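DNA endonuclease I-CvuI (Chlorella vulgaris, PDB 5A74) is probably a LAGLIDADG homing endonuclease that cuts DNA with the help of divalent metal ions and so promotes mobility of its intron. Local coordinates at residues B[17-22]-B[45-50]. Numbering follows the deposited sequence.
Sequences GFVDAD and LTVFQS. With MN (manganese (II) ion), chain G; MN (manganese (II) ion), chain H; MN (manganese (II) ion), chain I; nucleotides of chain D.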
# COMPACT_ATOMS: atom_id res chain seq x y z
N GLY B 17 3.11 -5.94 -3.71
CA GLY B 17 2.81 -4.52 -3.85
C GLY B 17 2.02 -4.06 -2.64
O GLY B 17 2.42 -3.13 -1.93
N PHE B 18 0.92 -4.74 -2.38
CA PHE B 18 0.09 -4.42 -1.23
C PHE B 18 0.86 -4.46 0.09
O PHE B 18 0.64 -3.63 0.97
CB PHE B 18 -1.12 -5.35 -1.17
CG PHE B 18 -2.33 -4.71 -0.57
CD1 PHE B 18 -2.54 -4.75 0.80
CD2 PHE B 18 -3.23 -4.02 -1.37
CE1 PHE B 18 -3.65 -4.14 1.35
CE2 PHE B 18 -4.33 -3.41 -0.82
CZ PHE B 18 -4.54 -3.47 0.54
N VAL B 19 1.77 -5.43 0.22
CA VAL B 19 2.61 -5.49 1.41
C VAL B 19 3.62 -4.34 1.41
O VAL B 19 3.80 -3.68 2.44
CB VAL B 19 3.31 -6.88 1.58
CG1 VAL B 19 4.35 -6.84 2.70
CG2 VAL B 19 2.28 -7.95 1.88
N ASP B 20 4.27 -4.09 0.27
CA ASP B 20 5.21 -2.98 0.19
C ASP B 20 4.53 -1.68 0.62
O ASP B 20 5.14 -0.82 1.23
CB ASP B 20 5.82 -2.84 -1.21
CG ASP B 20 7.04 -3.72 -1.43
OD1 ASP B 20 7.82 -3.91 -0.47
OD2 ASP B 20 7.23 -4.24 -2.55
N ALA B 21 3.23 -1.57 0.33
CA ALA B 21 2.53 -0.32 0.63
C ALA B 21 1.88 -0.28 2.03
O ALA B 21 2.20 0.60 2.83
CB ALA B 21 1.53 0.02 -0.46
N ASP B 22 0.98 -1.22 2.31
CA ASP B 22 0.20 -1.21 3.55
C ASP B 22 0.47 -2.44 4.39
O ASP B 22 -0.44 -2.96 5.04
CB ASP B 22 -1.30 -1.17 3.25
CG ASP B 22 -1.80 0.21 2.86
OD1 ASP B 22 -0.98 1.16 2.74
OD2 ASP B 22 -3.03 0.33 2.65
N LEU B 45 4.47 -11.16 9.32
CA LEU B 45 4.03 -10.28 8.25
C LEU B 45 2.61 -9.84 8.57
O LEU B 45 1.78 -10.65 8.98
CB LEU B 45 4.08 -11.00 6.89
CG LEU B 45 3.65 -10.17 5.68
CD1 LEU B 45 4.46 -10.55 4.47
CD2 LEU B 45 2.18 -10.38 5.38
N THR B 46 2.33 -8.55 8.42
CA THR B 46 0.99 -8.04 8.72
C THR B 46 0.47 -7.12 7.62
O THR B 46 1.23 -6.31 7.08
CB THR B 46 0.93 -7.30 10.10
OG1 THR B 46 1.62 -8.06 11.10
CG2 THR B 46 -0.52 -7.07 10.53
N VAL B 47 -0.80 -7.25 7.27
CA VAL B 47 -1.42 -6.34 6.30
C VAL B 47 -2.59 -5.60 6.95
O VAL B 47 -3.46 -6.22 7.58
CB VAL B 47 -1.89 -7.08 5.03
CG1 VAL B 47 -2.53 -6.12 4.06
CG2 VAL B 47 -0.72 -7.80 4.37
N PHE B 48 -2.59 -4.28 6.81
CA PHE B 48 -3.57 -3.42 7.45
C PHE B 48 -4.54 -2.85 6.44
O PHE B 48 -4.16 -2.46 5.32
CB PHE B 48 -2.87 -2.25 8.13
CG PHE B 48 -1.71 -2.66 8.99
CD1 PHE B 48 -1.93 -3.04 10.31
CD2 PHE B 48 -0.42 -2.68 8.48
CE1 PHE B 48 -0.87 -3.42 11.11
CE2 PHE B 48 0.64 -3.08 9.27
CZ PHE B 48 0.42 -3.45 10.59
N GLN B 49 -5.81 -2.80 6.82
CA GLN B 49 -6.82 -2.17 5.98
C GLN B 49 -8.03 -1.87 6.84
O GLN B 49 -8.36 -2.63 7.76
CB GLN B 49 -7.20 -3.09 4.82
CG GLN B 49 -7.80 -2.36 3.60
CD GLN B 49 -6.80 -1.45 2.89
OE1 GLN B 49 -5.61 -1.47 3.18
NE2 GLN B 49 -7.30 -0.65 1.95
N SER B 50 -8.66 -0.74 6.54
CA SER B 50 -9.88 -0.32 7.21
C SER B 50 -10.91 -1.44 7.13
O SER B 50 -10.99 -2.15 6.12
CB SER B 50 -10.43 0.95 6.55
OG SER B 50 -11.56 1.43 7.25
MN MN G . -4.25 2.02 1.94
MN MN H . 2.90 2.72 2.96
MN MN I . -0.87 3.22 3.38
P DC D 14 -6.29 1.78 4.73
OP1 DC D 14 -5.49 1.68 3.48
OP2 DC D 14 -7.70 1.34 4.74
O5' DC D 14 -5.54 0.99 5.93
C5' DC D 14 -4.13 0.84 5.92
C4' DC D 14 -3.40 2.14 6.17
O4' DC D 14 -3.81 2.72 7.44
C3' DC D 14 -1.88 2.04 6.29
O3' DC D 14 -1.31 3.24 5.80
C2' DC D 14 -1.65 1.94 7.80
C1' DC D 14 -2.63 3.03 8.18
N1 DC D 14 -2.99 3.22 9.64
C2 DC D 14 -2.05 3.67 10.58
O2 DC D 14 -0.88 3.90 10.22
N3 DC D 14 -2.45 3.85 11.86
C4 DC D 14 -3.71 3.60 12.22
N4 DC D 14 -4.06 3.79 13.50
C5 DC D 14 -4.68 3.15 11.29
C6 DC D 14 -4.29 2.98 10.02
O HOH W 1 4.77 1.75 2.59
O HOH W 2 -5.99 1.00 0.50
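Asp22 O accepts the single backbone hydrogen bond between segment 17-22 of helix 6-22 and segment 45-50 of strand 39-50: Phe48 N lies 3.1 Å away, and an N-H...O angle of 179° makes the bond almost straight. The Phe48 ring turns its edge to the same oxygen, CD2 standing 3.5 Å from Asp22 O. The Asp22 carboxylate (chi1 -78°, CG anti to the carbonyl carbon) bridges two manganese ions at 2.2 Å: OD2 binds that of chain G, which also takes OP1 of DC14 of chain D, and OD1 that of chain I, which also takes O3' of DC14. Asp22 of the second subunit also binds the manganese of chain I through OD1, as expected of a LAGLIDADG active site. Gln49 extends its amide beside the phosphate, and Ser50 N donates to its OP2 (2.9 Å). Shortening Gln49 to an alanine is likely to leave the Phe18 ring and the DC14 phosphate without their amide neighbour. Val47 CG1 meets the edge of the Phe18 ring at CE1 (3.5 Å), while Val19 CG1 and Leu45 CD1 approach tip to tip. Helix 54-64 packs on Val47, helix 84-94 on Leu45, and strands 23-31 and 76-82 flank strand 39-50.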